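PDB 3KV1: transcriptional repressor from Vibrio fischeri, which probably represses transcription as a DNA-binding regulator of the SorC family and probably binds a sugar-type ligand through this domain. Local coordinates for residues N51-Q54 / A58-V61; Q145-E150 / I211-E216; V154-M159 / G244-L249. All blocks are in the same frame, centred on the assembly; numbering follows the deposited sequence.

Contact 1. Residues N51-Q54 / A58-V61; sequences NNLQ and AVAV
Leu53 and Val59 meet through methyl groups. CG2 of Val59 sits in the fork of the leucine, 3.7 Å from Leu53 CD2. Leu53 CD1 is equally near, so one valine branch is held between both leucine methyls. CG of Leu53 lies anti to the backbone N (chi1 177°), which sends the methyls toward the strand. The backbones stay well apart, 7.7 Å between Leu53 CA and Ala58 CA at the nearest. CG2 is the Val59 branch beside the backbone N, and it does the touching. Ala58 adds only a looser backbone approach, with its N 4.4 Å from Leu53 CD1. No hydrogen bond joins the two segments.

The other side is looser. Gln54 is exposed and turns its end away from the strand. It folds back over the end of the helix, and its NE2 makes a weak but nearly straight bond to Asn52 O (3.4 Å). A glycerol, probably from the crystallisation liquor, is a further weak partner of Gln54 NE2.

Leu53 is the first residue to leave helix 34-52. Its carbonyl is bonded by Arg80. The contact thus lies at the turn by which helix 34-52 leads back into the sheet at strand 58-61. Phe84 of strand 83-86 and Phe151 of strand 151-158 touch both Leu53 and Val59, while strand 58-61 runs parallel to both of these strands.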
loop_
_atom_site.group_PDB
_atom_site.type_symbol
_atom_site.label_atom_id
_atom_site.label_comp_id
_atom_site.label_asym_id
_atom_site.label_seq_id
_atom_site.Cartn_x
_atom_site.Cartn_y
_atom_site.Cartn_z
ATOM N N ASN A 51 -25.665 -0.652 6.786
ATOM C CA ASN A 51 -26.778 0.294 6.746
ATOM C C ASN A 51 -26.352 1.752 6.610
ATOM O O ASN A 51 -27.090 2.564 6.067
ATOM C CB ASN A 51 -27.619 0.162 8.006
ATOM C CG ASN A 51 -28.334 -1.170 8.104
ATOM O OD1 ASN A 51 -28.812 -1.702 7.117
ATOM N ND2 ASN A 51 -28.428 -1.696 9.313
ATOM N N ASN A 52 -25.167 2.108 7.100
ATOM C CA ASN A 52 -24.852 3.545 7.213
ATOM C C ASN A 52 -23.826 4.101 6.248
ATOM O O ASN A 52 -23.797 5.313 6.000
ATOM C CB ASN A 52 -24.441 3.890 8.653
ATOM C CG ASN A 52 -25.613 3.820 9.608
ATOM O OD1 ASN A 52 -26.350 4.783 9.739
ATOM N ND2 ASN A 52 -25.815 2.665 10.243
ATOM N N LEU A 53 -22.985 3.233 5.698
ATOM C CA LEU A 53 -21.878 3.695 4.858
ATOM C C LEU A 53 -22.376 3.910 3.423
ATOM O O LEU A 53 -22.559 2.965 2.672
ATOM C CB LEU A 53 -20.734 2.663 4.910
ATOM C CG LEU A 53 -19.523 2.963 4.041
ATOM C CD1 LEU A 53 -18.920 4.317 4.412
ATOM C CD2 LEU A 53 -18.486 1.828 4.223
ATOM N N GLN A 54 -22.605 5.160 3.030
ATOM C CA GLN A 54 -23.171 5.423 1.702
ATOM C C GLN A 54 -22.104 5.462 0.605
ATOM O O GLN A 54 -20.935 5.719 0.886
ATOM C CB GLN A 54 -23.927 6.764 1.704
ATOM C CG GLN A 54 -25.053 6.853 2.769
ATOM C CD GLN A 54 -26.055 5.710 2.622
ATOM O OE1 GLN A 54 -26.761 5.622 1.618
ATOM N NE2 GLN A 54 -26.104 4.823 3.611
ATOM N N ALA A 58 -16.322 7.609 3.106
ATOM C CA ALA A 58 -15.035 6.995 3.395
ATOM C C ALA A 58 -14.947 6.573 4.848
ATOM O O ALA A 58 -15.591 7.170 5.728
ATOM C CB ALA A 58 -13.936 7.983 3.094
ATOM N N VAL A 59 -14.105 5.574 5.090
ATOM C CA VAL A 59 -13.818 5.077 6.451
ATOM C C VAL A 59 -12.302 5.140 6.687
ATOM O O VAL A 59 -11.518 4.626 5.843
ATOM C CB VAL A 59 -14.291 3.582 6.633
ATOM C CG1 VAL A 59 -14.105 3.154 8.087
ATOM C CG2 VAL A 59 -15.766 3.396 6.162
ATOM N N ALA A 60 -11.869 5.808 7.770
ATOM C CA ALA A 60 -10.468 5.796 8.192
ATOM C C ALA A 60 -10.294 4.527 8.998
ATOM O O ALA A 60 -10.958 4.405 10.018
ATOM C CB ALA A 60 -10.167 6.990 9.084
ATOM N N VAL A 61 -9.349 3.662 8.614
ATOM C CA VAL A 61 -9.299 2.304 9.156
ATOM C C VAL A 61 -7.996 2.089 9.944
ATOM O O VAL A 61 -6.910 2.378 9.443
ATOM C CB VAL A 61 -9.387 1.296 7.993
ATOM C CG1 VAL A 61 -9.182 -0.154 8.490
ATOM C CG2 VAL A 61 -10.756 1.426 7.233
#

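Contact 2. Residues Q145-E150 / I211-E216; sequences QARKAE and IGLEME
Leu213 reaches Ala146 because its CG lies anti to the carbonyl carbon (chi1 -65°) and CD1 continues the chain outward (chi2 -176°), with CD2 branching off. The branch point then faces the helix end, with both methyls near one partner. Ala146 CB is 4.1 Å from Leu213 CD1 and 4.2 Å from Leu213 CD2. The fit is close but not tight. Arg147 is extended over its first two torsions and then bends at chi3 (-73°). Leu213 CD2 lies 4.3 Å from Arg147 N and 4.5 Å from Arg147 NH2, meeting the guanidinium obliquely. Leu213 and Ala146 are buried, whereas Arg147 is partly exposed and borders the apolar patch.

The fold is a Rossmann-like alpha/beta domain. Helix 137-147 packs against its sheet, with Ala146 resting on Ala60 and Val85. Residues 211-214 form a loop that passes the end of helix 137-147 and leads into helix 215-219. A backbone bond between Leu213 and Ala87 ties that loop to the chain just past strand 83-86.

Polar bonds hold the more exposed edge of the contact. Arg147 NE forms a salt bridge to Asp217 OD1, while Asp217 OD2 accepts from Glu214 N. Glu214 is the N-cap of helix 215-219, so the latter bond is that of one half of a capping box. One carboxylate thus links the helix start to the arginine. Glu214 OE1 is 6.2 Å from Arg147 NH2, too far for an ion pair; it has a long, weak partner in Arg207. At the end of helix 137-147, Ala149 N bonds to Ala146 O (3.1 Å), and Arg147 O accepts from Gln220 NE2.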
loop_
_atom_site.group_PDB
_atom_site.type_symbol
_atom_site.label_atom_id
_atom_site.label_comp_id
_atom_site.label_asym_id
_atom_site.label_seq_id
_atom_site.Cartn_x
_atom_site.Cartn_y
_atom_site.Cartn_z
ATOM N N GLN A 145 -7.096 12.673 3.506
ATOM C CA GLN A 145 -8.290 11.907 3.137
ATOM C C GLN A 145 -8.866 11.159 4.356
ATOM O O GLN A 145 -10.088 11.069 4.553
ATOM C CB GLN A 145 -8.009 10.917 1.997
ATOM C CG GLN A 145 -7.706 11.611 0.655
ATOM C CD GLN A 145 -8.716 12.708 0.325
ATOM O OE1 GLN A 145 -8.354 13.886 0.181
ATOM N NE2 GLN A 145 -9.996 12.331 0.222
ATOM N N ALA A 146 -7.993 10.638 5.199
ATOM C CA ALA A 146 -8.493 9.863 6.322
ATOM C C ALA A 146 -9.130 10.822 7.326
ATOM O O ALA A 146 -10.128 10.503 7.949
ATOM C CB ALA A 146 -7.354 9.043 6.975
ATOM N N ARG A 147 -8.574 12.027 7.447
ATOM C CA ARG A 147 -9.021 13.005 8.447
ATOM C C ARG A 147 -10.418 13.472 8.083
ATOM O O ARG A 147 -11.234 13.816 8.949
ATOM C CB ARG A 147 -8.046 14.194 8.368
ATOM C CG ARG A 147 -8.039 15.180 9.482
ATOM C CD ARG A 147 -6.815 16.108 9.305
ATOM N NE ARG A 147 -5.564 15.415 9.639
ATOM C CZ ARG A 147 -4.486 15.376 8.850
ATOM N NH1 ARG A 147 -4.510 15.970 7.662
ATOM N NH2 ARG A 147 -3.383 14.743 9.251
ATOM N N LYS A 148 -10.686 13.469 6.783
ATOM C CA LYS A 148 -11.937 13.957 6.243
ATOM C C LYS A 148 -12.972 12.837 6.077
ATOM O O LYS A 148 -13.992 13.022 5.424
ATOM C CB LYS A 148 -11.652 14.646 4.877
ATOM C CG LYS A 148 -12.874 15.200 4.163
ATOM C CD LYS A 148 -12.570 15.694 2.736
ATOM C CE LYS A 148 -13.869 16.026 1.955
ATOM N NZ LYS A 148 -14.486 17.367 2.367
ATOM N N ALA A 149 -12.725 11.650 6.651
ATOM C CA ALA A 149 -13.673 10.553 6.503
ATOM C C ALA A 149 -14.907 10.752 7.381
ATOM O O ALA A 149 -14.838 11.329 8.464
ATOM C CB ALA A 149 -12.995 9.209 6.889
ATOM N N GLU A 150 -16.020 10.205 6.918
ATOM C CA GLU A 150 -17.259 10.175 7.682
ATOM C C GLU A 150 -17.185 9.207 8.885
ATOM O O GLU A 150 -17.829 9.431 9.881
ATOM C CB GLU A 150 -18.414 9.712 6.761
ATOM C CG GLU A 150 -18.883 10.764 5.688
ATOM C CD GLU A 150 -18.102 10.711 4.381
ATOM O OE1 GLU A 150 -18.579 11.309 3.389
ATOM O OE2 GLU A 150 -17.036 10.053 4.310
ATOM N N ILE A 211 3.442 6.342 12.503
ATOM C CA ILE A 211 2.992 7.198 11.440
ATOM C C ILE A 211 1.525 6.936 11.169
ATOM O O ILE A 211 1.150 5.838 10.763
ATOM C CB ILE A 211 3.788 6.934 10.152
ATOM C CG1 ILE A 211 5.234 7.416 10.381
ATOM C CG2 ILE A 211 3.165 7.716 9.014
ATOM C CD1 ILE A 211 6.154 7.096 9.279
ATOM N N GLY A 212 0.686 7.927 11.427
ATOM C CA GLY A 212 -0.742 7.737 11.198
ATOM C C GLY A 212 -1.488 8.932 11.742
ATOM O O GLY A 212 -0.857 9.953 12.049
ATOM N N LEU A 213 -2.813 8.820 11.838
ATOM C CA LEU A 213 -3.635 9.861 12.480
ATOM C C LEU A 213 -3.347 10.057 13.968
ATOM O O LEU A 213 -2.623 9.279 14.590
ATOM C CB LEU A 213 -5.122 9.537 12.321
ATOM C CG LEU A 213 -5.705 9.547 10.898
ATOM C CD1 LEU A 213 -7.193 9.301 11.035
ATOM C CD2 LEU A 213 -5.430 10.878 10.182
ATOM N N GLU A 214 -3.903 11.128 14.530
ATOM C CA GLU A 214 -3.803 11.380 15.971
ATOM C C GLU A 214 -5.173 11.611 16.602
ATOM O O GLU A 214 -6.197 11.686 15.911
ATOM C CB GLU A 214 -2.882 12.574 16.257
ATOM C CG GLU A 214 -3.336 13.868 15.615
ATOM C CD GLU A 214 -2.390 15.022 15.907
ATOM O OE1 GLU A 214 -1.423 15.207 15.143
ATOM O OE2 GLU A 214 -2.607 15.737 16.909
HETATM N N MSE A 215 -5.179 11.722 17.926
HETATM C CA MSE A 215 -6.439 11.832 18.678
HETATM C C MSE A 215 -7.304 13.001 18.205
HETATM O O MSE A 215 -8.513 12.866 18.069
HETATM C CB MSE A 215 -6.154 12.007 20.177
HETATM C CG MSE A 215 -7.403 11.796 20.995
HETATM SE SE MSE A 215 -7.774 9.896 21.046
HETATM C CE MSE A 215 -6.171 9.261 21.941
ATOM N N GLU A 216 -6.690 14.142 17.936
ATOM C CA GLU A 216 -7.472 15.293 17.482
ATOM C C GLU A 216 -8.176 15.054 16.138
ATOM O O GLU A 216 -9.222 15.637 15.865
ATOM C CB GLU A 216 -6.609 16.548 17.418
ATOM C CG GLU A 216 -7.414 17.829 17.344
ATOM C CD GLU A 216 -8.301 18.064 18.573
ATOM O OE1 GLU A 216 -8.029 17.502 19.662
ATOM O OE2 GLU A 216 -9.281 18.824 18.447
#

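Contact 3. Residues V154-M159 / G244-L249; sequences VGIGDM and GVIDVL
Ile156 and Ile246 point their longer branches at each other and meet tip to tip. The CD1 methyls touch at 4.1 Å, Ile156 CD1 against Ile246 CD1. The two side chains cross obliquely rather than lying alongside. They have nearly the same shape. In each, CG1 stands anti to the carbonyl carbon (chi1 -57° in Ile156, -63° in Ile246) and CD1 extends the chain, which keeps the shorter CG2 branches out of the contact.

Leu249 comes in as a third partner. Its CB does not aim at Ile156, but its CD1 methyl swings to 4.4 Å from Ile156 CD1. The end of Ile156 therefore meets one methyl from each of two residues. All three residues are buried, and the contact between the segments is wholly apolar.

Ala226 of strand 223-227 touches both isoleucines, as does Ala240 of helix 234-242. Strand 223-227 lies between strands 151-158 and 248-252 and runs parallel to both. The isoleucines thus reach past the small side chain of the middle strand, beneath the helix of a beta-alpha-beta crossover. This is the layered core of a Rossmann-like alpha/beta sheet.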
loop_
_atom_site.group_PDB
_atom_site.type_symbol
_atom_site.label_atom_id
_atom_site.label_comp_id
_atom_site.label_asym_id
_atom_site.label_seq_id
_atom_site.Cartn_x
_atom_site.Cartn_y
_atom_site.Cartn_z
ATOM N N VAL A 154 -11.839 1.564 14.441
ATOM C CA VAL A 154 -10.605 1.395 15.202
ATOM C C VAL A 154 -10.797 0.421 16.352
ATOM O O VAL A 154 -11.914 0.267 16.880
ATOM C CB VAL A 154 -10.144 2.756 15.764
ATOM C CG1 VAL A 154 -9.618 3.677 14.639
ATOM C CG2 VAL A 154 -11.304 3.439 16.563
ATOM N N GLY A 155 -9.716 -0.224 16.760
ATOM C CA GLY A 155 -9.786 -1.093 17.923
ATOM C C GLY A 155 -9.229 -0.335 19.104
ATOM O O GLY A 155 -8.472 0.629 18.923
ATOM N N ILE A 156 -9.591 -0.742 20.325
ATOM C CA ILE A 156 -8.968 -0.148 21.510
ATOM C C ILE A 156 -8.027 -1.222 22.046
ATOM O O ILE A 156 -8.477 -2.321 22.408
ATOM C CB ILE A 156 -10.007 0.182 22.594
ATOM C CG1 ILE A 156 -11.076 1.127 22.025
ATOM C CG2 ILE A 156 -9.293 0.777 23.866
ATOM C CD1 ILE A 156 -12.328 1.290 22.946
ATOM N N GLY A 157 -6.738 -0.928 22.091
ATOM C CA GLY A 157 -5.782 -1.959 22.460
ATOM C C GLY A 157 -5.247 -1.704 23.849
ATOM O O GLY A 157 -5.327 -0.581 24.350
ATOM N N ASP A 158 -4.734 -2.745 24.498
ATOM C CA ASP A 158 -4.018 -2.529 25.753
ATOM C C ASP A 158 -2.515 -2.518 25.463
ATOM O O ASP A 158 -2.085 -2.915 24.373
ATOM C CB ASP A 158 -4.399 -3.569 26.812
ATOM C CG ASP A 158 -3.720 -4.914 26.598
ATOM O OD1 ASP A 158 -3.631 -5.679 27.580
ATOM O OD2 ASP A 158 -3.291 -5.209 25.461
HETATM N N MSE A 159 -1.714 -2.033 26.410
HETATM C CA MSE A 159 -0.289 -1.844 26.148
HETATM C C MSE A 159 0.307 -3.128 25.552
HETATM O O MSE A 159 1.137 -3.074 24.633
HETATM C CB MSE A 159 0.472 -1.392 27.404
HETATM C CG MSE A 159 0.351 0.100 27.684
HETATM SE SE MSE A 159 1.316 1.155 26.344
HETATM C CE MSE A 159 3.087 1.055 27.159
ATOM N N GLY A 244 -13.296 11.170 24.765
ATOM C CA GLY A 244 -14.431 11.834 24.144
ATOM C C GLY A 244 -14.557 11.619 22.639
ATOM O O GLY A 244 -15.484 12.138 22.008
ATOM N N VAL A 245 -13.635 10.877 22.029
ATOM C CA VAL A 245 -13.699 10.802 20.562
ATOM C C VAL A 245 -14.615 9.733 20.006
ATOM O O VAL A 245 -14.894 9.734 18.782
ATOM C CB VAL A 245 -12.316 10.665 19.910
ATOM C CG1 VAL A 245 -11.376 11.768 20.396
ATOM C CG2 VAL A 245 -11.732 9.304 20.207
ATOM N N ILE A 246 -15.078 8.819 20.849
ATOM C CA ILE A 246 -15.824 7.665 20.339
ATOM C C ILE A 246 -17.294 7.977 20.134
ATOM O O ILE A 246 -17.926 8.584 21.018
ATOM C CB ILE A 246 -15.675 6.485 21.277
ATOM C CG1 ILE A 246 -14.210 6.070 21.317
ATOM C CG2 ILE A 246 -16.525 5.304 20.788
ATOM C CD1 ILE A 246 -13.958 4.964 22.336
ATOM N N ASP A 247 -17.824 7.611 18.966
ATOM C CA ASP A 247 -19.248 7.797 18.714
ATOM C C ASP A 247 -20.059 6.505 18.796
ATOM O O ASP A 247 -21.220 6.509 19.233
ATOM C CB ASP A 247 -19.416 8.480 17.384
ATOM C CG ASP A 247 -18.610 9.769 17.321
ATOM O OD1 ASP A 247 -18.955 10.685 18.115
ATOM O OD2 ASP A 247 -17.613 9.850 16.540
ATOM N N VAL A 248 -19.468 5.406 18.338
ATOM C CA VAL A 248 -20.154 4.125 18.388
ATOM C C VAL A 248 -19.241 3.108 19.099
ATOM O O VAL A 248 -18.105 2.869 18.654
ATOM C CB VAL A 248 -20.437 3.625 16.975
ATOM C CG1 VAL A 248 -21.058 2.233 17.010
ATOM C CG2 VAL A 248 -21.343 4.620 16.188
ATOM N N LEU A 249 -19.714 2.538 20.203
ATOM C CA LEU A 249 -18.886 1.589 20.945
ATOM C C LEU A 249 -19.443 0.206 20.690
ATOM O O LEU A 249 -20.627 -0.023 20.904
ATOM C CB LEU A 249 -18.951 1.885 22.442
ATOM C CG LEU A 249 -18.216 0.885 23.335
ATOM C CD1 LEU A 249 -16.708 1.034 23.081
ATOM C CD2 LEU A 249 -18.567 1.126 24.819
#

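The three contacts share one mixed sheet and the helices packed on it, with centres 14 to 16 Å apart. Contact 1 closes early in the chain. Contacts 2 and 3 follow and interlock, their segments alternating in sequence. Helix 137-147 of contact 2 leads directly into strand 151-158 of contact 3. That strand also neighbours strand 58-61 of contact 1. Contacts 1 and 2 are joined by the probable hydrogen bond Ala58 N to Glu150 OE2 (2.8 Å). Contacts 2 and 3 touch lightly at Met215 and Val245, whereas contacts 1 and 3 stay about 5 Å apart at nearest atoms. Contact 1 is local, whereas contacts 2 and 3 bring together parts 61 and 85 residues apart in the putative sugar-binding domain.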